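SnoN,Epimerase SnoN (Streptomyces nogalater, PDB 5EP9) acts as a non-heme iron, 2-oxoglutarate-dependent epimerase in the biosynthesis of nogalamycin. Local coordinates at residues T158-L163 against R236-A241; V57-A62 against S94-R99; V168-M173 against N230-P235. All coordinates share one frame; numbering follows the deposited sequence.

Interaction 1: residues T158-L163 against R236-A241; sequences TAWVAL and RLSTSA. With AKG (2-oxoglutaric acid), chain E.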
loop_
_atom_site.group_PDB
_atom_site.type_symbol
_atom_site.label_atom_id
_atom_site.label_comp_id
_atom_site.label_asym_id
_atom_site.label_seq_id
_atom_site.Cartn_x
_atom_site.Cartn_y
_atom_site.Cartn_z
ATOM N N THR A 158 -4.324 -1.748 0.776
ATOM C CA THR A 158 -3.224 -0.835 0.663
ATOM C C THR A 158 -3.699 0.577 0.202
ATOM O O THR A 158 -4.394 0.679 -0.752
ATOM C CB THR A 158 -2.176 -1.394 -0.268
ATOM O OG1 THR A 158 -1.653 -2.613 0.267
ATOM C CG2 THR A 158 -1.053 -0.386 -0.519
ATOM N N ALA A 159 -3.327 1.625 0.938
ATOM C CA ALA A 159 -3.507 3.024 0.532
ATOM C C ALA A 159 -2.234 3.573 -0.099
ATOM O O ALA A 159 -1.189 3.596 0.540
ATOM C CB ALA A 159 -3.854 3.880 1.721
ATOM N N TRP A 160 -2.310 3.963 -1.373
ATOM C CA TRP A 160 -1.155 4.463 -2.106
ATOM C C TRP A 160 -1.426 5.935 -2.345
ATOM O O TRP A 160 -2.378 6.297 -3.038
ATOM C CB TRP A 160 -1.024 3.707 -3.423
ATOM C CG TRP A 160 0.251 3.768 -4.229
ATOM C CD1 TRP A 160 1.176 2.772 -4.346
ATOM C CD2 TRP A 160 0.659 4.806 -5.101
ATOM N NE1 TRP A 160 2.142 3.136 -5.232
ATOM C CE2 TRP A 160 1.900 4.416 -5.650
ATOM C CE3 TRP A 160 0.190 6.122 -5.338
ATOM C CZ2 TRP A 160 2.591 5.189 -6.544
ATOM C CZ3 TRP A 160 0.909 6.945 -6.252
ATOM C CH2 TRP A 160 2.086 6.450 -6.856
ATOM N N VAL A 161 -0.612 6.767 -1.719
ATOM C CA VAL A 161 -0.903 8.229 -1.677
ATOM C C VAL A 161 0.115 8.933 -2.548
ATOM O O VAL A 161 1.342 8.818 -2.279
ATOM C CB VAL A 161 -0.828 8.756 -0.215
ATOM C CG1 VAL A 161 -1.092 10.219 -0.132
ATOM C CG2 VAL A 161 -1.805 8.002 0.630
ATOM N N ALA A 162 -0.354 9.673 -3.526
ATOM C CA ALA A 162 0.532 10.417 -4.372
ATOM C C ALA A 162 1.002 11.724 -3.660
ATOM O O ALA A 162 0.170 12.485 -3.241
ATOM C CB ALA A 162 -0.139 10.811 -5.648
ATOM N N LEU A 163 2.323 11.892 -3.540
ATOM C CA LEU A 163 2.890 13.090 -2.976
ATOM C C LEU A 163 3.318 14.112 -4.042
ATOM O O LEU A 163 3.653 15.229 -3.709
ATOM C CB LEU A 163 4.036 12.755 -2.020
ATOM C CG LEU A 163 3.625 11.885 -0.811
ATOM C CD1 LEU A 163 4.833 11.558 -0.015
ATOM C CD2 LEU A 163 2.631 12.622 0.026
ATOM N N ARG A 236 9.001 10.075 -9.051
ATOM C CA ARG A 236 7.699 9.629 -8.606
ATOM C C ARG A 236 7.843 9.371 -7.069
ATOM O O ARG A 236 8.621 8.519 -6.650
ATOM C CB ARG A 236 7.275 8.343 -9.281
ATOM C CG ARG A 236 5.804 8.046 -9.049
ATOM C CD ARG A 236 5.471 6.616 -9.342
ATOM N NE ARG A 236 5.916 5.737 -8.279
ATOM C CZ ARG A 236 5.727 4.427 -8.225
ATOM N NH1 ARG A 236 5.191 3.727 -9.207
ATOM N NH2 ARG A 236 6.167 3.781 -7.181
ATOM N N LEU A 237 7.039 10.056 -6.283
ATOM C CA LEU A 237 7.097 9.962 -4.824
ATOM C C LEU A 237 5.723 9.770 -4.258
ATOM O O LEU A 237 4.749 10.482 -4.669
ATOM C CB LEU A 237 7.671 11.242 -4.200
ATOM C CG LEU A 237 9.182 11.384 -4.397
ATOM C CD1 LEU A 237 9.694 12.826 -4.392
ATOM C CD2 LEU A 237 9.954 10.630 -3.341
ATOM N N SER A 238 5.638 8.780 -3.361
ATOM C CA SER A 238 4.355 8.376 -2.816
ATOM C C SER A 238 4.607 7.619 -1.565
ATOM O O SER A 238 5.760 7.203 -1.278
ATOM C CB SER A 238 3.592 7.458 -3.831
ATOM O OG SER A 238 4.362 6.311 -4.163
ATOM N N THR A 239 3.529 7.331 -0.886
ATOM C CA THR A 239 3.589 6.358 0.168
ATOM C C THR A 239 2.613 5.235 -0.075
ATOM O O THR A 239 1.555 5.490 -0.595
ATOM C CB THR A 239 3.287 6.975 1.582
ATOM O OG1 THR A 239 1.963 7.499 1.588
ATOM C CG2 THR A 239 4.269 8.066 1.909
ATOM N N SER A 240 2.927 4.087 0.528
ATOM C CA SER A 240 2.083 2.906 0.495
ATOM C C SER A 240 1.942 2.286 1.860
ATOM O O SER A 240 2.919 1.925 2.486
ATOM C CB SER A 240 2.683 1.897 -0.517
ATOM O OG SER A 240 1.802 0.903 -0.776
ATOM N N ALA A 241 0.718 2.263 2.348
ATOM C CA ALA A 241 0.432 1.771 3.648
ATOM C C ALA A 241 -0.497 0.572 3.575
ATOM O O ALA A 241 -1.535 0.638 2.951
ATOM C CB ALA A 241 -0.223 2.852 4.523
HETATM C C1 AKG E . 1.603 -1.770 -3.784
HETATM O O1 AKG E . 1.077 -2.829 -3.354
HETATM O O2 AKG E . 1.382 -0.652 -3.258
HETATM C C2 AKG E . 2.471 -1.815 -4.984
HETATM O O5 AKG E . 2.685 -2.914 -5.533
HETATM C C3 AKG E . 3.082 -0.480 -5.471
HETATM C C4 AKG E . 3.815 -0.520 -6.808
HETATM C C5 AKG E . 4.437 0.780 -7.263
HETATM O O3 AKG E . 4.252 1.812 -6.593
HETATM O O4 AKG E . 5.176 0.797 -8.294
HETATM O O HOH W 1 0.141 5.676 2.486
#
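Trp160 carries CG anti to the backbone N (chi1 -165°), which lays the indole alongside strand 236-245. Ser238 keeps OG between its backbone N and carbonyl carbon (chi1 58°), which puts OG over the rim of one indole face, near CZ2 of Trp160. Ser238 CB sits 3.5 Å from the centroid of the six-membered ring of Trp160, a CH-pi contact. The indole meets Arg236 edge-on: CZ2 of Trp160 lies over the guanidinium centre, 3.6 Å from CZ of Arg236, with the planes 85° apart. Both residues hold one carboxylate of 2-oxoglutarate. Trp160 NE1 donates to its O3 at 2.8 Å, and Arg236 NH1 to its O4 at 3.1 Å. Arg236 NH2 adds weak bonds; NH1 also donates to Gly171 O. Ser240 OG donates to O2 at the other end of 2-oxoglutarate. On the opposite sheet face a water bridges Ala159 O and Thr239 OG1. Four backbone bonds join the antiparallel strands, and Leu163 N adds a fifth, to Leu237 O, just past the strand end. The first strand belongs to the SnoN part 14-202, the second to 203-305. Strand 157-162 is flanked by 216-220 and 236-245 in this cupin-type sheet. Helix 54-70 packs on Leu163 and Leu237.

Interaction 2: residues V57-A62 against S94-R99; sequences VAEYLA and SDTMRR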
loop_
_atom_site.group_PDB
_atom_site.type_symbol
_atom_site.label_atom_id
_atom_site.label_comp_id
_atom_site.label_asym_id
_atom_site.label_seq_id
_atom_site.Cartn_x
_atom_site.Cartn_y
_atom_site.Cartn_z
ATOM N N VAL A 57 0.160 17.616 1.752
ATOM C CA VAL A 57 1.046 17.113 0.738
ATOM C C VAL A 57 2.498 17.705 0.918
ATOM O O VAL A 57 3.517 17.033 0.924
ATOM C CB VAL A 57 0.491 17.379 -0.670
ATOM C CG1 VAL A 57 1.568 17.097 -1.682
ATOM C CG2 VAL A 57 -0.713 16.495 -0.946
ATOM N N ALA A 58 2.573 18.996 1.003
ATOM C CA ALA A 58 3.923 19.704 1.142
ATOM C C ALA A 58 4.730 19.310 2.405
ATOM O O ALA A 58 5.936 18.956 2.297
ATOM C CB ALA A 58 3.787 21.165 1.183
ATOM N N GLU A 59 4.019 19.160 3.484
ATOM C CA GLU A 59 4.608 18.453 4.648
ATOM C C GLU A 59 5.126 16.962 4.467
ATOM O O GLU A 59 6.322 16.655 4.735
ATOM C CB GLU A 59 3.611 18.403 5.729
ATOM C CG GLU A 59 4.345 18.114 7.053
ATOM C CD GLU A 59 3.462 18.058 8.299
ATOM O OE1 GLU A 59 2.207 18.190 8.196
ATOM O OE2 GLU A 59 4.083 17.792 9.373
ATOM N N TYR A 60 4.265 16.081 3.968
ATOM C CA TYR A 60 4.636 14.657 3.803
ATOM C C TYR A 60 5.694 14.532 2.705
ATOM O O TYR A 60 6.575 13.733 2.782
ATOM C CB TYR A 60 3.402 13.775 3.628
ATOM C CG TYR A 60 2.514 13.838 4.819
ATOM C CD1 TYR A 60 3.013 13.540 6.092
ATOM C CD2 TYR A 60 1.164 14.163 4.722
ATOM C CE1 TYR A 60 2.218 13.653 7.240
ATOM C CE2 TYR A 60 0.350 14.212 5.859
ATOM C CZ TYR A 60 0.898 13.961 7.113
ATOM O OH TYR A 60 0.094 13.975 8.218
ATOM N N LEU A 61 5.607 15.356 1.672
ATOM C CA LEU A 61 6.554 15.285 0.564
ATOM C C LEU A 61 7.945 15.618 1.067
ATOM O O LEU A 61 8.896 14.928 0.783
ATOM C CB LEU A 61 6.157 16.244 -0.563
ATOM C CG LEU A 61 7.182 16.381 -1.697
ATOM C CD1 LEU A 61 7.551 15.034 -2.371
ATOM C CD2 LEU A 61 6.629 17.359 -2.738
ATOM N N ALA A 62 8.063 16.681 1.866
ATOM C CA ALA A 62 9.384 17.072 2.347
ATOM C C ALA A 62 9.936 15.963 3.172
ATOM O O ALA A 62 11.148 15.762 3.215
ATOM C CB ALA A 62 9.376 18.409 3.195
ATOM N N SER A 94 9.893 7.745 11.833
ATOM C CA SER A 94 9.400 9.070 11.547
ATOM C C SER A 94 7.994 9.271 12.059
ATOM O O SER A 94 7.061 8.674 11.573
ATOM C CB SER A 94 9.382 9.242 10.003
ATOM O OG SER A 94 8.657 10.416 9.648
ATOM N N ASP A 95 7.861 10.100 13.034
ATOM C CA ASP A 95 6.529 10.450 13.519
ATOM C C ASP A 95 5.632 10.984 12.269
ATOM O O ASP A 95 4.428 10.810 12.294
ATOM C CB ASP A 95 6.622 11.499 14.607
ATOM C CG ASP A 95 7.319 10.877 15.899
ATOM O OD1 ASP A 95 7.343 9.622 15.964
ATOM O OD2 ASP A 95 7.800 11.587 16.811
ATOM N N THR A 96 6.235 11.763 11.386
ATOM C CA THR A 96 5.546 12.512 10.451
ATOM C C THR A 96 4.894 11.406 9.471
ATOM O O THR A 96 3.708 11.393 9.271
ATOM C CB THR A 96 6.477 13.485 9.699
ATOM O OG1 THR A 96 6.846 14.552 10.565
ATOM C CG2 THR A 96 5.767 14.091 8.501
ATOM N N MET A 97 5.678 10.423 9.114
ATOM C CA MET A 97 5.144 9.312 8.476
ATOM C C MET A 97 4.120 8.460 9.267
ATOM O O MET A 97 3.130 7.972 8.683
ATOM C CB MET A 97 6.271 8.417 7.843
ATOM C CG MET A 97 7.044 9.133 6.746
ATOM S SD MET A 97 5.870 9.703 5.479
ATOM C CE MET A 97 6.900 10.741 4.508
ATOM N N ARG A 98 4.291 8.346 10.553
ATOM C CA ARG A 98 3.271 7.711 11.325
ATOM C C ARG A 98 1.980 8.489 11.289
ATOM O O ARG A 98 0.901 7.850 11.359
ATOM C CB ARG A 98 3.711 7.449 12.800
ATOM C CG ARG A 98 2.864 6.382 13.532
ATOM C CD ARG A 98 3.394 6.184 14.959
ATOM N NE ARG A 98 2.871 4.976 15.635
ATOM C CZ ARG A 98 1.650 4.855 16.182
ATOM N NH1 ARG A 98 0.761 5.846 16.087
ATOM N NH2 ARG A 98 1.298 3.754 16.866
ATOM N N ARG A 99 2.063 9.823 11.317
ATOM C CA ARG A 99 0.815 10.608 11.226
ATOM C C ARG A 99 0.127 10.343 9.896
ATOM O O ARG A 99 -1.087 10.300 9.803
ATOM C CB ARG A 99 0.996 12.117 11.416
ATOM C CG ARG A 99 1.271 12.459 12.898
ATOM C CD ARG A 99 1.280 13.946 13.226
ATOM N NE ARG A 99 2.618 14.481 13.149
ATOM C CZ ARG A 99 3.142 15.074 12.088
ATOM N NH1 ARG A 99 2.445 15.220 10.932
ATOM N NH2 ARG A 99 4.416 15.490 12.193
HETATM O O HOH W 2 6.719 17.404 9.308
#
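Glu59 and Arg99 form the charged part of this contact, a long salt bridge with OE2 of Glu59 3.4 Å from NH1 of Arg99. The hydrogen bond within it is weak. The arginine bends at chi3 (-93°), which folds its guanidinium back beside its own helix, and the carboxylate comes to the guanidinium edge. One water connects the same pair of segments: it donates to Glu59 OE2 at 2.7 Å and lies 3.1 Å from Thr96 OG1.

The van der Waals part is centred on Tyr60. Its ring lies against Thr96, with CD1 of Tyr60 3.7 Å from the CG2 methyl of Thr96. Tyr60 CE1 comes near Thr96 O. Farther out, Tyr60 OH lies beside CB of Arg99. The methyl CE of Met97 reaches back to Tyr60 O at 3.5 Å, on the more buried side of the contact.

A serine caps the N-terminal end of helix 95-101. Ser94, at the N-cap, takes a nearly straight bond from Met97 N to its OG, 3.0 Å long. The same OG is hydrogen-bonded to Glu63 of helix 54-70.

Both helices lie in the SnoN part 14-202. The axes of segments 57-62 and 95-99 come within 10.1 Å, with a crossing angle of -134°. This is a helix-helix crossing outside the iron site, between helix 54-70, which packs on the main sheet, and helix 95-101.

Interaction 3: residues V168-M173 against N230-P235; sequences VERGCM and NSTDEP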
loop_
_atom_site.group_PDB
_atom_site.type_symbol
_atom_site.label_atom_id
_atom_site.label_comp_id
_atom_site.label_asym_id
_atom_site.label_seq_id
_atom_site.Cartn_x
_atom_site.Cartn_y
_atom_site.Cartn_z
ATOM N N VAL A 168 0.488 9.042 -16.188
ATOM C CA VAL A 168 0.867 7.753 -16.738
ATOM C C VAL A 168 2.366 7.647 -16.880
ATOM O O VAL A 168 2.965 6.666 -16.402
ATOM C CB VAL A 168 0.119 7.389 -18.105
ATOM C CG1 VAL A 168 0.590 6.052 -18.580
ATOM C CG2 VAL A 168 -1.374 7.320 -17.857
ATOM N N GLU A 169 2.964 8.599 -17.518
ATOM C CA GLU A 169 4.362 8.455 -17.846
ATOM C C GLU A 169 5.333 8.534 -16.670
ATOM O O GLU A 169 6.536 8.204 -16.798
ATOM C CB GLU A 169 4.755 9.401 -19.007
ATOM C CG GLU A 169 4.703 10.878 -18.673
ATOM C CD GLU A 169 3.306 11.568 -18.850
ATOM O OE1 GLU A 169 2.207 10.879 -19.076
ATOM O OE2 GLU A 169 3.387 12.844 -18.829
ATOM N N ARG A 170 4.823 8.959 -15.526
ATOM C CA ARG A 170 5.642 9.021 -14.293
ATOM C C ARG A 170 5.529 7.748 -13.462
ATOM O O ARG A 170 6.129 7.617 -12.413
ATOM C CB ARG A 170 5.281 10.269 -13.456
ATOM C CG ARG A 170 6.269 10.513 -12.327
ATOM C CD ARG A 170 6.224 11.937 -11.788
ATOM N NE ARG A 170 6.695 12.792 -12.833
ATOM C CZ ARG A 170 6.042 13.829 -13.282
ATOM N NH1 ARG A 170 4.902 14.217 -12.737
ATOM N NH2 ARG A 170 6.558 14.532 -14.254
ATOM N N GLY A 171 4.790 6.749 -13.998
ATOM C CA GLY A 171 4.698 5.405 -13.399
ATOM C C GLY A 171 3.494 5.143 -12.540
ATOM O O GLY A 171 3.629 4.580 -11.432
ATOM N N CYS A 172 2.349 5.653 -12.907
ATOM C CA CYS A 172 1.162 5.404 -12.134
ATOM C C CYS A 172 0.866 3.933 -12.201
ATOM O O CYS A 172 1.448 3.186 -13.004
ATOM C CB CYS A 172 -0.054 6.248 -12.581
ATOM S SG CYS A 172 -0.768 5.715 -14.152
ATOM N N MET A 173 -0.113 3.537 -11.410
ATOM C CA MET A 173 -0.534 2.113 -11.317
ATOM C C MET A 173 -1.616 1.730 -12.318
ATOM O O MET A 173 -2.399 2.568 -12.739
ATOM C CB MET A 173 -0.960 1.749 -9.892
ATOM C CG MET A 173 0.239 1.887 -8.912
ATOM S SD MET A 173 0.228 0.708 -7.536
ATOM C CE MET A 173 -0.900 1.661 -6.639
ATOM N N ASN A 230 9.011 5.092 -14.509
ATOM C CA ASN A 230 9.031 6.540 -14.616
ATOM C C ASN A 230 9.906 6.933 -15.808
ATOM O O ASN A 230 11.124 6.788 -15.731
ATOM C CB ASN A 230 9.556 7.195 -13.320
ATOM C CG ASN A 230 9.492 8.705 -13.354
ATOM O OD1 ASN A 230 9.086 9.349 -14.352
ATOM N ND2 ASN A 230 9.892 9.294 -12.212
ATOM N N SER A 231 9.283 7.362 -16.905
ATOM C CA SER A 231 10.040 7.878 -18.029
ATOM C C SER A 231 10.209 9.409 -18.065
ATOM O O SER A 231 10.645 9.909 -18.985
ATOM C CB SER A 231 9.434 7.380 -19.333
ATOM O OG SER A 231 8.208 7.984 -19.492
ATOM N N THR A 232 9.925 10.111 -16.980
ATOM C CA THR A 232 10.152 11.537 -16.883
ATOM C C THR A 232 11.400 11.838 -16.039
ATOM O O THR A 232 11.934 10.988 -15.345
ATOM C CB THR A 232 8.949 12.291 -16.211
ATOM O OG1 THR A 232 8.946 12.125 -14.770
ATOM C CG2 THR A 232 7.624 11.781 -16.798
ATOM N N ASP A 233 11.774 13.097 -16.062
ATOM C CA ASP A 233 12.835 13.648 -15.232
ATOM C C ASP A 233 12.439 14.006 -13.830
ATOM O O ASP A 233 13.246 14.482 -13.166
ATOM C CB ASP A 233 13.309 14.972 -15.824
ATOM C CG ASP A 233 13.963 14.789 -17.113
ATOM O OD1 ASP A 233 14.144 13.628 -17.530
ATOM O OD2 ASP A 233 14.285 15.806 -17.778
ATOM N N GLU A 234 11.198 13.878 -13.447
ATOM C CA GLU A 234 10.717 14.276 -12.124
ATOM C C GLU A 234 10.437 12.962 -11.360
ATOM O O GLU A 234 9.767 12.068 -11.847
ATOM C CB GLU A 234 9.460 15.187 -12.156
ATOM C CG GLU A 234 9.664 16.622 -12.719
ATOM C CD GLU A 234 9.777 16.677 -14.275
ATOM O OE1 GLU A 234 9.159 15.844 -15.041
ATOM O OE2 GLU A 234 10.500 17.582 -14.773
ATOM N N PRO A 235 10.976 12.858 -10.146
ATOM C CA PRO A 235 10.782 11.619 -9.410
ATOM C C PRO A 235 9.347 11.338 -9.057
ATOM O O PRO A 235 8.533 12.230 -8.876
ATOM C CB PRO A 235 11.618 11.802 -8.175
ATOM C CG PRO A 235 11.848 13.297 -8.049
ATOM C CD PRO A 235 11.770 13.871 -9.419
#
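Thr232 OG1 is gripped by Arg170 and by its own loop. Arg170 NE donates to it at 3.0 Å, in the guanidinium plane, and NH2 adds a weak bond. The backbone N of Glu234 donates to Thr232 OG1 at 3.1 Å, which makes an ST turn. The hydroxyl in turn donates to Asn230 OD1 at 2.8 Å, on a lone pair in the carbonyl plane.

Asn230 OD1 takes a second bond, from Thr232 N at 2.9 Å. That donor stands above the carbonyl plane and closes an Asx turn. The other amide atom, ND2 of Asn230, donates almost straight to Glu234 O at 2.8 Å and also bonds to Lys128 O. A leucine in place of Asn230 would probably leave Thr232 N, the Thr232 hydroxyl and Glu234 O without these mates, and set the Thr232 hydroxyl free to turn away from Arg170.

Arg170 bends at chi3 (-67°), which brings its guanidinium to Thr232 and Glu234. Glu234 CB covers one face, and Glu234 OE1 forms a salt bridge to Arg170 NH2 at 3.0 Å. The two charged planes are 87° apart. The bond within the bridge is weak because its N-H points well off Glu234 OE1. Arg170 NH1 donates to Asp165 O.

Glu169 O is held twice by Ser231: N donates at 2.9 Å, and OG at 3.2 Å. Two residues after Glu169, Gly171 has backbone angles at which any side chain would crowd the preceding carbonyl oxygen.

The contact joins loops from the two SnoN parts of the fusion, 14-202 and 203-305. Its chemistry is a network of hydrogen bonds reinforced by one partly exposed ion pair. It implies a defined loop shape beside the 2-oxoglutarate pocket, next to Arg236.

In the fold
Interaction 2 closes first along the chain, before interaction 1 opens. Interaction 3 is nested inside the loop that interaction 1 closes. Interaction 1 lies near the middle of the seven-stranded sheet, and the other two lie at different sides of it. Its centre is 12 Å from that of interaction 2, which it touches through side-chain packing such as Leu237 CD1 against Leu61 CD1. Interaction 3 is centred 14 Å from interaction 1, in loops that lead into strands 173-175 and 236-245. At the start of strand 173-175, Met173 CE packs on Trp160 at the pocket. Interactions 2 and 3 do not touch, with nearest atoms about 7 Å apart. The 2-oxoglutarate-binding strands thus have helix 54-70 on one side and pocket loops on another.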